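Side-chain contact in beta-galactosidase (Bacillus circulans, PDB 4MAD), which probably hydrolyses terminal non-reducing beta-D-galactose residues of beta-galactosides, as a glycoside hydrolase of family 35: residues N170-G173 with S174-N177. Numbering follows the deposited sequence.
Sequences NEYG and SFGN
Glu171 O accepts the amide of Ser174 (N to O 3.1 Å) and Tyr172 O, in the next residue, accepts that of Phe175, two i to i+3 bonds that wind Tyr172 to Ser174 into a short 3-10 turn, while a second amide on Tyr172 O, from Gly176, adds an i to i+4 closure. The bond from Phe175 N to Tyr172 O is 2.8 Å long and reaches the oxygen from above its carbonyl plane; that from Gly176 N, at 2.9 Å, arrives almost in line with the C=O bond. With CG of Tyr172 anti to its own nitrogen (chi1 -174°), the ring runs alongside the later part of the turn, and Gly176 lies over one face of it, its CA 4.1 Å from the centroid in a CH-pi contact. A CB on Gly176 would run into Tyr172 OH, which explains the fit of glycine. The turn follows the fourth strand of the (beta/alpha)8 barrel, 163-167, and leads to helix 179-192; in clan GH-A enzymes the acid/base glutamate follows this strand, consistent with Glu171 as the predicted proton donor, its OE2 bonded to Asn222. Phe175 reaches the tyrosine obliquely, its CD2 4.1 Å from Tyr172 CE1, while Arg131 makes a cation-pi contact with the phenylalanine. The phenol oxygen is hydrogen-bonded to Arg131 O and Asp178 N, which fixes the far end of the ring, and Tyr181 meets the same ring edge-to-face. An alanine in place of Tyr172 would keep the carbonyl but would probably leave Arg131 O and Asp178 N without this partner and Gly176 without the face it rests on.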
loop_
_atom_site.group_PDB
_atom_site.type_symbol
_atom_site.label_atom_id
_atom_site.label_comp_id
_atom_site.label_asym_id
_atom_site.label_seq_id
_atom_site.Cartn_x
_atom_site.Cartn_y
_atom_site.Cartn_z
ATOM N N ASN A 170 1.492 15.062 5.049
ATOM C CA ASN A 170 0.599 14.960 3.921
ATOM C C ASN A 170 -0.865 15.265 3.973
ATOM O O ASN A 170 -1.573 14.681 4.720
ATOM C CB ASN A 170 0.828 13.509 3.557
ATOM C CG ASN A 170 0.241 13.150 2.216
ATOM O OD1 ASN A 170 0.818 13.421 1.229
ATOM N ND2 ASN A 170 -0.922 12.575 2.204
ATOM N N GLU A 171 -1.283 16.250 3.200
ATOM C CA GLU A 171 -2.674 16.607 3.178
ATOM C C GLU A 171 -3.216 16.729 4.623
ATOM O O GLU A 171 -4.239 16.206 4.940
ATOM C CB GLU A 171 -3.468 15.598 2.347
ATOM C CG GLU A 171 -3.305 15.722 0.876
ATOM C CD GLU A 171 -4.364 14.987 0.024
ATOM O OE1 GLU A 171 -4.861 13.963 0.488
ATOM O OE2 GLU A 171 -4.645 15.454 -1.085
ATOM N N TYR A 172 -2.479 17.425 5.475
ATOM C CA TYR A 172 -2.824 17.447 6.882
ATOM C C TYR A 172 -4.207 18.035 7.126
ATOM O O TYR A 172 -4.894 17.612 7.985
ATOM C CB TYR A 172 -1.786 18.108 7.751
ATOM C CG TYR A 172 -2.095 18.005 9.213
ATOM C CD1 TYR A 172 -2.088 16.789 9.877
ATOM C CD2 TYR A 172 -2.477 19.107 9.943
ATOM C CE1 TYR A 172 -2.394 16.701 11.185
ATOM C CE2 TYR A 172 -2.804 18.999 11.257
ATOM C CZ TYR A 172 -2.747 17.801 11.878
ATOM O OH TYR A 172 -3.045 17.699 13.182
ATOM N N GLY A 173 -4.585 19.005 6.307
ATOM C CA GLY A 173 -5.815 19.707 6.451
ATOM C C GLY A 173 -7.035 18.852 6.296
ATOM O O GLY A 173 -8.133 19.245 6.597
ATOM N N SER A 174 -6.823 17.693 5.729
ATOM C CA SER A 174 -7.877 16.725 5.572
ATOM C C SER A 174 -8.094 15.876 6.821
ATOM O O SER A 174 -9.053 15.180 6.889
ATOM C CB SER A 174 -7.637 15.828 4.373
ATOM O OG SER A 174 -7.570 16.526 3.168
ATOM N N PHE A 175 -7.176 15.936 7.773
ATOM C CA PHE A 175 -7.231 15.142 8.976
ATOM C C PHE A 175 -7.279 15.937 10.297
ATOM O O PHE A 175 -7.845 15.508 11.253
ATOM C CB PHE A 175 -6.029 14.212 9.029
ATOM C CG PHE A 175 -5.949 13.380 10.288
ATOM C CD1 PHE A 175 -6.522 12.165 10.370
ATOM C CD2 PHE A 175 -5.366 13.855 11.412
ATOM C CE1 PHE A 175 -6.436 11.435 11.535
ATOM C CE2 PHE A 175 -5.315 13.135 12.536
ATOM C CZ PHE A 175 -5.867 11.938 12.590
ATOM N N GLY A 176 -6.634 17.084 10.303
ATOM C CA GLY A 176 -6.433 17.833 11.514
ATOM C C GLY A 176 -6.161 19.305 11.373
ATOM O O GLY A 176 -6.049 19.811 10.292
ATOM N N ASN A 177 -6.077 19.978 12.509
ATOM C CA ASN A 177 -5.662 21.369 12.543
ATOM C C ASN A 177 -4.606 21.721 13.609
ATOM O O ASN A 177 -4.560 22.808 14.042
ATOM C CB ASN A 177 -6.856 22.273 12.686
ATOM C CG ASN A 177 -7.355 22.285 14.048
ATOM O OD1 ASN A 177 -7.059 21.422 14.791
ATOM N ND2 ASN A 177 -8.103 23.273 14.382
#